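Local coordinates for TRAP dicarboxylate transporter-DctP subunit (Marinobacter aquaeolei, PDB 4PFI), which probably captures a small organic acid in the periplasm and delivers it to the membrane components of a TRAP transporter, at residues V36-A41 against G67-D72; Q55-Q60 against E269-L274; L116-P121 against A240-F245. All coordinates share one frame; numbering follows the deposited sequence.

Interaction 1: residues V36-A41 against G67-D72; sequences VTWRFA and GRIEVD
Four backbone hydrogen bonds join Val36-Ala41 to Gly67-Asp72 in parallel register, Trp38 lying level with Val71. Trp38 N donates to Glu70 O at 2.9 Å and Trp38 O accepts from Asp72 N; Glu70 N to Val36 O and Phe40 N to Asp72 O extend the series at either end. Trp38 also carries the side-chain contact. Its CG stands beside its own backbone N (chi1 -73°), and the indole is laid against Ile69, whose CG2 sits 3.7 Å from the centroid of the five-membered ring, almost on the ring normal, a CH-pi contact. Ile69 CD1 reaches further along the same indole, 3.8 Å from Trp38 CZ2. Behind this first shell, Trp255 meets the indole edge-to-face and Leu267 of helix 263-296 packs on it, while Val61 of helix 49-65 touches Ile69. Replacing the tryptophan with an alanine would probably leave the Ile69 methyls without the surface they rest on and open a gap between strand 37-41 and helix 263-296. Thr37, Glu70 and Asp72 project from the other face of the sheet. With helix 49-65 linking the two parallel strands, this is a classic beta-alpha-beta crossover, here opening the alpha/beta fold of a periplasmic solute-binding protein.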
loop_
_atom_site.group_PDB
_atom_site.type_symbol
_atom_site.label_atom_id
_atom_site.label_comp_id
_atom_site.label_asym_id
_atom_site.label_seq_id
_atom_site.Cartn_x
_atom_site.Cartn_y
_atom_site.Cartn_z
ATOM N N VAL A 36 -24.144 -13.873 -13.757
ATOM C CA VAL A 36 -24.066 -13.138 -12.498
ATOM C C VAL A 36 -22.766 -12.349 -12.371
ATOM O O VAL A 36 -21.687 -12.833 -12.715
ATOM C CB VAL A 36 -24.141 -14.062 -11.289
ATOM C CG1 VAL A 36 -24.369 -13.251 -10.038
ATOM C CG2 VAL A 36 -25.233 -15.087 -11.469
ATOM N N THR A 37 -22.870 -11.140 -11.829
ATOM C CA THR A 37 -21.783 -10.175 -11.930
ATOM C C THR A 37 -21.223 -9.707 -10.588
ATOM O O THR A 37 -21.963 -9.313 -9.684
ATOM C CB THR A 37 -22.233 -8.946 -12.733
ATOM O OG1 THR A 37 -21.994 -9.181 -14.125
ATOM C CG2 THR A 37 -21.469 -7.705 -12.300
ATOM N N TRP A 38 -19.900 -9.758 -10.481
ATOM C CA TRP A 38 -19.190 -9.225 -9.332
ATOM C C TRP A 38 -18.481 -7.953 -9.795
ATOM O O TRP A 38 -17.802 -7.964 -10.815
ATOM C CB TRP A 38 -18.166 -10.237 -8.811
ATOM C CG TRP A 38 -18.748 -11.420 -8.099
ATOM C CD1 TRP A 38 -20.075 -11.735 -7.972
ATOM C CD2 TRP A 38 -18.027 -12.452 -7.417
ATOM N NE1 TRP A 38 -20.222 -12.897 -7.257
ATOM C CE2 TRP A 38 -18.982 -13.361 -6.905
ATOM C CE3 TRP A 38 -16.670 -12.699 -7.191
ATOM C CZ2 TRP A 38 -18.623 -14.499 -6.177
ATOM C CZ3 TRP A 38 -16.314 -13.831 -6.471
ATOM C CH2 TRP A 38 -17.289 -14.717 -5.972
ATOM N N ARG A 39 -18.645 -6.866 -9.047
ATOM C CA ARG A 39 -18.040 -5.582 -9.389
ATOM C C ARG A 39 -16.835 -5.300 -8.497
ATOM O O ARG A 39 -16.976 -5.192 -7.278
ATOM C CB ARG A 39 -19.063 -4.468 -9.203
ATOM C CG ARG A 39 -20.333 -4.679 -9.983
ATOM C CD ARG A 39 -21.471 -3.841 -9.419
ATOM N NE ARG A 39 -21.174 -2.409 -9.418
ATOM C CZ ARG A 39 -21.163 -1.643 -10.507
ATOM N NH1 ARG A 39 -21.422 -2.182 -11.694
ATOM N NH2 ARG A 39 -20.887 -0.342 -10.414
ATOM N N PHE A 40 -15.669 -5.138 -9.121
ATOM C CA PHE A 40 -14.393 -5.022 -8.424
ATOM C C PHE A 40 -13.741 -3.664 -8.730
ATOM O O PHE A 40 -13.231 -3.454 -9.821
ATOM C CB PHE A 40 -13.458 -6.145 -8.899
ATOM C CG PHE A 40 -12.239 -6.361 -8.026
ATOM C CD1 PHE A 40 -11.846 -5.419 -7.099
ATOM C CD2 PHE A 40 -11.475 -7.517 -8.155
ATOM C CE1 PHE A 40 -10.732 -5.629 -6.311
ATOM C CE2 PHE A 40 -10.362 -7.727 -7.368
ATOM C CZ PHE A 40 -9.989 -6.781 -6.448
ATOM N N ALA A 41 -13.749 -2.750 -7.769
ATOM C CA ALA A 41 -13.210 -1.408 -7.985
ATOM C C ALA A 41 -11.727 -1.293 -7.583
ATOM O O ALA A 41 -11.303 -1.846 -6.580
ATOM C CB ALA A 41 -14.040 -0.389 -7.209
ATOM N N GLY A 67 -18.415 -19.788 -15.823
ATOM C CA GLY A 67 -19.236 -18.733 -16.401
ATOM C C GLY A 67 -20.428 -18.292 -15.560
ATOM O O GLY A 67 -21.042 -17.276 -15.866
ATOM N N ARG A 68 -20.745 -19.047 -14.507
ATOM C CA ARG A 68 -21.811 -18.705 -13.565
ATOM C C ARG A 68 -21.529 -17.361 -12.849
ATOM O O ARG A 68 -22.444 -16.700 -12.353
ATOM C CB ARG A 68 -21.969 -19.843 -12.537
ATOM C CG ARG A 68 -23.137 -19.685 -11.567
ATOM C CD ARG A 68 -22.855 -20.320 -10.195
ATOM N NE ARG A 68 -22.748 -21.779 -10.245
ATOM C CZ ARG A 68 -22.584 -22.556 -9.175
ATOM N NH1 ARG A 68 -22.500 -22.006 -7.963
ATOM N NH2 ARG A 68 -22.502 -23.880 -9.315
ATOM N N ILE A 69 -20.257 -16.966 -12.798
ATOM C CA ILE A 69 -19.871 -15.684 -12.209
ATOM C C ILE A 69 -18.948 -14.936 -13.151
ATOM O O ILE A 69 -17.923 -15.444 -13.564
ATOM C CB ILE A 69 -19.185 -15.858 -10.839
ATOM C CG1 ILE A 69 -20.215 -16.293 -9.794
ATOM C CG2 ILE A 69 -18.501 -14.553 -10.384
ATOM C CD1 ILE A 69 -19.625 -17.121 -8.668
ATOM N N GLU A 70 -19.344 -13.731 -13.521
ATOM C CA GLU A 70 -18.501 -12.891 -14.349
ATOM C C GLU A 70 -17.985 -11.750 -13.478
ATOM O O GLU A 70 -18.664 -11.335 -12.536
ATOM C CB GLU A 70 -19.285 -12.341 -15.532
ATOM C CG GLU A 70 -18.384 -11.964 -16.686
ATOM C CD GLU A 70 -19.014 -10.952 -17.622
ATOM O OE1 GLU A 70 -20.218 -10.647 -17.450
ATOM O OE2 GLU A 70 -18.297 -10.456 -18.524
ATOM N N VAL A 71 -16.796 -11.240 -13.783
ATOM C CA VAL A 71 -16.210 -10.187 -12.958
ATOM C C VAL A 71 -15.933 -8.937 -13.787
ATOM O O VAL A 71 -15.208 -8.970 -14.770
ATOM C CB VAL A 71 -14.914 -10.655 -12.235
ATOM C CG1 VAL A 71 -14.363 -9.545 -11.368
ATOM C CG2 VAL A 71 -15.186 -11.874 -11.384
ATOM N N ASP A 72 -16.531 -7.830 -13.380
ATOM C CA ASP A 72 -16.281 -6.566 -14.042
ATOM C C ASP A 72 -15.285 -5.787 -13.217
ATOM O O ASP A 72 -15.516 -5.514 -12.038
ATOM C CB ASP A 72 -17.579 -5.788 -14.244
ATOM C CG ASP A 72 -18.309 -6.207 -15.512
ATOM O OD1 ASP A 72 -18.293 -7.415 -15.840
ATOM O OD2 ASP A 72 -18.887 -5.327 -16.191
#

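Interaction 2: residues Q55-Q60 against E269-L274; sequences QQFREQ and ETIAQL
Helix-to-helix packing between Gln55-Gln60 of helix 49-65, the connecting helix of the first beta-alpha-beta unit, and Glu269-Leu274 of the long helix 263-296 brings together parts of the chain more than 200 residues apart. The local axes run at 135° to each other and approach to 10.4 Å, a separation bridged by side chains. Phe57 is central. Its CG lies anti to the backbone N (chi1 177°), which swings the ring round so that its end comes close to the other helix, where CD1 comes within 3.6 Å of Thr270 CG2 and CE1 within 3.7 Å of Ile271 CD1. The two methyls approach the ring obliquely, and the side chains of Phe57 and Thr270 cross at about a right angle. Leu274 closes on the same residue near the root of its side chain: its CD1 methyl lies 3.6 Å from Phe57 CA and at the edge of the ring, while its other methyl, CD2, meets the CB of Gln56. The apolar seam belongs to the layer of helices packed on the sheet of this alpha/beta fold, since Phe57 also meets Phe40 of strand 37-41 edge-to-face and touches Leu267. Toward Gln60 the contact becomes polar and hydrated. The Gln60 chain, bent at chi2 (65°), and the Thr270 side chain run alongside each other with opposite headings, Gln60 CG lying 3.8 Å from Thr270 OG1. One water accepts from Gln60 NE2 at 3.0 Å and donates to Thr270 OG1, a hydroxyl also hydrogen-bonded to Trp266 O within its own helix. A second water accepts from Gln273 NE2 at 3.3 Å and, weakly, from Gln60 NE2, which lies near Gln273 OE1 but makes no direct hydrogen bond with it.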
loop_
_atom_site.group_PDB
_atom_site.type_symbol
_atom_site.label_atom_id
_atom_site.label_comp_id
_atom_site.label_asym_id
_atom_site.label_seq_id
_atom_site.Cartn_x
_atom_site.Cartn_y
_atom_site.Cartn_z
ATOM N N GLN A 55 -7.058 -8.638 -12.884
ATOM C CA GLN A 55 -7.192 -9.417 -14.107
ATOM C C GLN A 55 -7.048 -10.902 -13.820
ATOM O O GLN A 55 -7.775 -11.714 -14.356
ATOM C CB GLN A 55 -6.130 -9.035 -15.109
ATOM C CG GLN A 55 -6.460 -7.847 -15.931
ATOM C CD GLN A 55 -5.236 -7.364 -16.692
ATOM O OE1 GLN A 55 -4.868 -6.190 -16.625
ATOM N NE2 GLN A 55 -4.567 -8.284 -17.385
ATOM N N GLN A 56 -6.075 -11.245 -12.990
ATOM C CA GLN A 56 -5.868 -12.619 -12.587
ATOM C C GLN A 56 -7.040 -13.145 -11.759
ATOM O O GLN A 56 -7.409 -14.320 -11.872
ATOM C CB GLN A 56 -4.599 -12.725 -11.761
ATOM C CG GLN A 56 -3.345 -12.450 -12.541
ATOM C CD GLN A 56 -2.953 -13.652 -13.360
ATOM O OE1 GLN A 56 -3.141 -13.666 -14.578
ATOM N NE2 GLN A 56 -2.443 -14.695 -12.691
ATOM N N PHE A 57 -7.604 -12.288 -10.913
ATOM C CA PHE A 57 -8.748 -12.669 -10.089
ATOM C C PHE A 57 -9.953 -12.958 -10.985
ATOM O O PHE A 57 -10.703 -13.903 -10.744
ATOM C CB PHE A 57 -9.096 -11.560 -9.099
ATOM C CG PHE A 57 -10.312 -11.838 -8.254
ATOM C CD1 PHE A 57 -10.216 -12.625 -7.110
ATOM C CD2 PHE A 57 -11.537 -11.287 -8.577
ATOM C CE1 PHE A 57 -11.324 -12.867 -6.309
ATOM C CE2 PHE A 57 -12.661 -11.522 -7.784
ATOM C CZ PHE A 57 -12.559 -12.315 -6.650
ATOM N N ARG A 58 -10.108 -12.148 -12.034
ATOM C CA ARG A 58 -11.199 -12.316 -12.984
ATOM C C ARG A 58 -11.064 -13.622 -13.726
ATOM O O ARG A 58 -12.004 -14.409 -13.750
ATOM C CB ARG A 58 -11.251 -11.153 -13.992
ATOM C CG ARG A 58 -12.346 -11.276 -15.065
ATOM C CD ARG A 58 -12.377 -10.078 -15.984
ATOM N NE ARG A 58 -11.066 -9.905 -16.597
ATOM C CZ ARG A 58 -10.598 -8.750 -17.073
ATOM N NH1 ARG A 58 -11.350 -7.654 -17.030
ATOM N NH2 ARG A 58 -9.374 -8.691 -17.603
ATOM N N GLU A 59 -9.899 -13.848 -14.337
ATOM C CA GLU A 59 -9.688 -15.039 -15.165
ATOM C C GLU A 59 -9.916 -16.307 -14.362
ATOM O O GLU A 59 -10.533 -17.249 -14.845
ATOM C CB GLU A 59 -8.283 -15.059 -15.759
ATOM C CG GLU A 59 -8.148 -14.144 -16.939
ATOM C CD GLU A 59 -6.701 -13.865 -17.323
ATOM O OE1 GLU A 59 -5.814 -13.938 -16.440
ATOM O OE2 GLU A 59 -6.446 -13.561 -18.515
ATOM N N GLN A 60 -9.431 -16.301 -13.126
ATOM C CA GLN A 60 -9.508 -17.454 -12.239
ATOM C C GLN A 60 -10.939 -17.723 -11.799
ATOM O O GLN A 60 -11.419 -18.849 -11.882
ATOM C CB GLN A 60 -8.643 -17.234 -10.996
ATOM C CG GLN A 60 -8.534 -18.455 -10.073
ATOM C CD GLN A 60 -7.828 -19.624 -10.735
ATOM O OE1 GLN A 60 -7.215 -19.459 -11.790
ATOM N NE2 GLN A 60 -7.899 -20.812 -10.118
ATOM N N GLU A 269 -10.418 -18.736 -1.687
ATOM C CA GLU A 269 -9.295 -19.566 -2.126
ATOM C C GLU A 269 -8.483 -18.864 -3.221
ATOM O O GLU A 269 -7.263 -19.015 -3.300
ATOM C CB GLU A 269 -9.776 -20.919 -2.652
ATOM C CG GLU A 269 -10.053 -21.953 -1.571
ATOM C CD GLU A 269 -10.624 -23.256 -2.134
ATOM O OE1 GLU A 269 -10.996 -23.287 -3.330
ATOM O OE2 GLU A 269 -10.700 -24.253 -1.379
ATOM N N THR A 270 -9.174 -18.118 -4.074
ATOM C CA THR A 270 -8.511 -17.367 -5.129
ATOM C C THR A 270 -7.674 -16.238 -4.550
ATOM O O THR A 270 -6.542 -16.035 -4.964
ATOM C CB THR A 270 -9.508 -16.764 -6.106
ATOM O OG1 THR A 270 -10.213 -17.820 -6.763
ATOM C CG2 THR A 270 -8.770 -15.915 -7.128
ATOM N N ILE A 271 -8.248 -15.499 -3.605
ATOM C CA ILE A 271 -7.533 -14.437 -2.908
ATOM C C ILE A 271 -6.278 -15.029 -2.266
ATOM O O ILE A 271 -5.203 -14.404 -2.250
ATOM C CB ILE A 271 -8.402 -13.795 -1.814
ATOM C CG1 ILE A 271 -9.554 -13.001 -2.431
ATOM C CG2 ILE A 271 -7.579 -12.877 -0.945
ATOM C CD1 ILE A 271 -9.131 -12.023 -3.513
ATOM N N ALA A 272 -6.430 -16.245 -1.751
ATOM C CA ALA A 272 -5.366 -16.956 -1.063
ATOM C C ALA A 272 -4.247 -17.319 -2.030
ATOM O O ALA A 272 -3.077 -17.154 -1.705
ATOM C CB ALA A 272 -5.931 -18.223 -0.381
ATOM N N GLN A 273 -4.610 -17.805 -3.215
ATOM C CA GLN A 273 -3.653 -18.180 -4.248
ATOM C C GLN A 273 -2.901 -16.963 -4.745
ATOM O O GLN A 273 -1.691 -16.996 -4.948
ATOM C CB GLN A 273 -4.376 -18.787 -5.450
ATOM C CG GLN A 273 -4.618 -20.296 -5.372
ATOM C CD GLN A 273 -4.926 -20.904 -6.734
ATOM O OE1 GLN A 273 -4.587 -20.326 -7.773
ATOM N NE2 GLN A 273 -5.569 -22.068 -6.738
ATOM N N LEU A 274 -3.641 -15.884 -4.959
ATOM C CA LEU A 274 -3.101 -14.718 -5.619
ATOM C C LEU A 274 -2.144 -13.969 -4.709
ATOM O O LEU A 274 -1.464 -13.049 -5.148
ATOM C CB LEU A 274 -4.238 -13.806 -6.070
ATOM C CG LEU A 274 -5.090 -14.384 -7.209
ATOM C CD1 LEU A 274 -6.098 -13.347 -7.690
ATOM C CD2 LEU A 274 -4.204 -14.869 -8.352
HETATM O O HOH W 1 -8.389 -20.105 -7.210
HETATM O O HOH W 2 -6.965 -23.634 -9.259
#

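Interaction 3: residues L116-P121 against A240-F245; sequences LHFLLP and ARASRF
A nearly straight hydrogen bond from Phe118 N to Ala242 O (2.7 Å, 175° at the hydrogen) ties the irregular segment Leu116-Pro121 to Ala240-Phe245, the donor standing 16° from the carbonyl plane and the CA of His117 making a CA-H...O contact with the same oxygen. Water 3 joins this junction, donating to Leu116 O at 2.9 Å and to Ala242 O while accepting from Leu119 N. Phe118 itself has a positive phi (63°), and around this turn of the chain the rings of His117 and Phe118 both come to bear on one methyl group. Ala242 CB lies over a face of each, 4.0 Å from the centroid of the imidazole and 4.1 Å from that of the phenyl ring, displaced toward the rim in both cases; its closest atom is Phe118 CZ, at 3.7 Å. These are CH-pi contacts. The pair of segments fastens the loop ahead of helix 124-132 to the chain entering strand 244-252, part of the mixed sheet of this solute-binding fold. Around it, His117 ND1 and Tyr194 OH are hydrogen-bonded to each other, and helix 306-316 covers Phe118. Further along, Arg244 extends from CG to NE and brings NH1 to Pro121 O at 3.0 Å, the acceptor lying at the edge of the guanidinium, in its plane. The same group gives NH2 to Glu122 O, so adjacent carbonyls of the loop are held by one side chain, and Trp159 makes a cation-pi contact with it.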
loop_
_atom_site.group_PDB
_atom_site.type_symbol
_atom_site.label_atom_id
_atom_site.label_comp_id
_atom_site.label_asym_id
_atom_site.label_seq_id
_atom_site.Cartn_x
_atom_site.Cartn_y
_atom_site.Cartn_z
ATOM N N LEU A 116 4.383 2.072 9.177
ATOM C CA LEU A 116 5.497 2.154 10.144
ATOM C C LEU A 116 6.814 1.680 9.515
ATOM O O LEU A 116 6.857 0.651 8.839
ATOM C CB LEU A 116 5.195 1.332 11.405
ATOM C CG LEU A 116 4.144 1.949 12.343
ATOM C CD1 LEU A 116 3.774 0.971 13.423
ATOM C CD2 LEU A 116 4.644 3.263 12.957
ATOM N N HIS A 117 7.897 2.414 9.723
ATOM C CA HIS A 117 9.157 2.045 9.075
ATOM C C HIS A 117 9.857 0.905 9.837
ATOM O O HIS A 117 9.842 0.898 11.065
ATOM C CB HIS A 117 10.079 3.266 8.965
ATOM C CG HIS A 117 9.576 4.320 8.020
ATOM N ND1 HIS A 117 10.301 5.427 7.684
ATOM C CD2 HIS A 117 8.397 4.413 7.345
ATOM C CE1 HIS A 117 9.600 6.173 6.839
ATOM N NE2 HIS A 117 8.449 5.585 6.630
ATOM N N PHE A 118 10.458 -0.038 9.102
ATOM C CA PHE A 118 11.316 -1.090 9.670
ATOM C C PHE A 118 10.579 -2.026 10.628
ATOM O O PHE A 118 11.176 -2.560 11.542
ATOM C CB PHE A 118 12.536 -0.463 10.350
ATOM C CG PHE A 118 13.308 0.456 9.437
ATOM C CD1 PHE A 118 14.048 -0.061 8.381
ATOM C CD2 PHE A 118 13.265 1.835 9.603
ATOM C CE1 PHE A 118 14.724 0.770 7.509
ATOM C CE2 PHE A 118 13.956 2.672 8.730
ATOM C CZ PHE A 118 14.682 2.130 7.680
ATOM N N LEU A 119 9.289 -2.246 10.401
ATOM C CA LEU A 119 8.489 -3.027 11.327
ATOM C C LEU A 119 8.270 -4.432 10.785
ATOM O O LEU A 119 8.743 -5.412 11.364
ATOM C CB LEU A 119 7.137 -2.359 11.573
ATOM C CG LEU A 119 6.221 -3.128 12.535
ATOM C CD1 LEU A 119 6.529 -2.745 13.972
ATOM C CD2 LEU A 119 4.768 -2.868 12.203
ATOM N N LEU A 120 7.531 -4.529 9.685
ATOM C CA LEU A 120 7.330 -5.801 9.017
ATOM C C LEU A 120 8.684 -6.361 8.589
ATOM O O LEU A 120 9.612 -5.604 8.333
ATOM C CB LEU A 120 6.456 -5.611 7.794
ATOM C CG LEU A 120 4.951 -5.555 8.001
ATOM C CD1 LEU A 120 4.549 -4.659 9.176
ATOM C CD2 LEU A 120 4.314 -5.075 6.696
ATOM N N PRO A 121 8.806 -7.695 8.523
ATOM C CA PRO A 121 10.079 -8.317 8.132
ATOM C C PRO A 121 10.525 -7.899 6.709
ATOM O O PRO A 121 9.691 -7.827 5.805
ATOM C CB PRO A 121 9.774 -9.816 8.205
ATOM C CG PRO A 121 8.297 -9.929 8.189
ATOM C CD PRO A 121 7.767 -8.694 8.822
ATOM N N ALA A 240 15.404 2.869 0.746
ATOM C CA ALA A 240 15.715 2.579 2.144
ATOM C C ALA A 240 15.122 1.262 2.590
ATOM O O ALA A 240 15.498 0.772 3.633
ATOM C CB ALA A 240 15.201 3.668 3.044
ATOM N N ARG A 241 14.214 0.696 1.786
ATOM C CA ARG A 241 13.441 -0.490 2.164
ATOM C C ARG A 241 12.941 -0.317 3.628
ATOM O O ARG A 241 13.305 -1.074 4.522
ATOM C CB ARG A 241 14.304 -1.738 1.964
ATOM C CG ARG A 241 14.508 -2.128 0.492
ATOM C CD ARG A 241 15.351 -3.435 0.341
ATOM N NE ARG A 241 16.676 -3.264 0.956
ATOM C CZ ARG A 241 17.187 -4.014 1.932
ATOM N NH1 ARG A 241 16.533 -5.067 2.441
ATOM N NH2 ARG A 241 18.389 -3.709 2.397
ATOM N N ALA A 242 12.149 0.734 3.861
ATOM C CA ALA A 242 11.672 1.055 5.203
ATOM C C ALA A 242 10.270 0.506 5.392
ATOM O O ALA A 242 9.944 -0.018 6.445
ATOM C CB ALA A 242 11.712 2.567 5.449
ATOM N N SER A 243 9.436 0.606 4.359
ATOM C CA SER A 243 8.092 0.030 4.407
ATOM C C SER A 243 7.615 -0.300 3.007
ATOM O O SER A 243 8.113 0.239 2.009
ATOM C CB SER A 243 7.104 1.005 5.050
ATOM O OG SER A 243 7.161 2.251 4.390
ATOM N N ARG A 244 6.616 -1.161 2.940
ATOM C CA ARG A 244 5.989 -1.552 1.701
ATOM C C ARG A 244 4.614 -0.913 1.524
ATOM O O ARG A 244 3.935 -0.583 2.489
ATOM C CB ARG A 244 5.814 -3.054 1.698
ATOM C CG ARG A 244 7.089 -3.848 1.472
ATOM C CD ARG A 244 6.738 -5.316 1.490
ATOM N NE ARG A 244 7.885 -6.200 1.323
ATOM C CZ ARG A 244 8.602 -6.685 2.323
ATOM N NH1 ARG A 244 8.316 -6.360 3.578
ATOM N NH2 ARG A 244 9.612 -7.499 2.075
ATOM N N PHE A 245 4.201 -0.756 0.276
ATOM C CA PHE A 245 2.816 -0.417 -0.031
ATOM C C PHE A 245 2.002 -1.681 0.116
ATOM O O PHE A 245 2.208 -2.625 -0.630
ATOM C CB PHE A 245 2.678 -0.029 -1.492
ATOM C CG PHE A 245 1.867 1.195 -1.754
ATOM C CD1 PHE A 245 1.801 2.238 -0.832
ATOM C CD2 PHE A 245 1.259 1.370 -3.007
ATOM C CE1 PHE A 245 1.097 3.425 -1.132
ATOM C CE2 PHE A 245 0.554 2.560 -3.321
ATOM C CZ PHE A 245 0.474 3.584 -2.382
HETATM O O HOH W 3 7.675 -1.952 7.847
#

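Overall arrangement
Interactions 1 and 2 are neighbours, their centres about 13 Å apart, and their segments alternate along the chain: helix 49-65, which supplies one side of interaction 2, is the connection between the two strands of interaction 1. Phe57 touches both Trp38 and Phe40, so the strand pair and the helix pair meet at a common hydrophobic interface. Interaction 3 lies on the opposite side of the chain's centre from interaction 1, its centre about 34 Å from that of interaction 1 and about 26 Å from that of interaction 2, and is nested in the sequence between the segments of interaction 2. Strand 244-252, which it leads into, pairs with strand 96-99, itself beside strand 37-41. The same sheet is therefore reached by interactions 1 and 3, in a solute-binding protein captured in its apo open state.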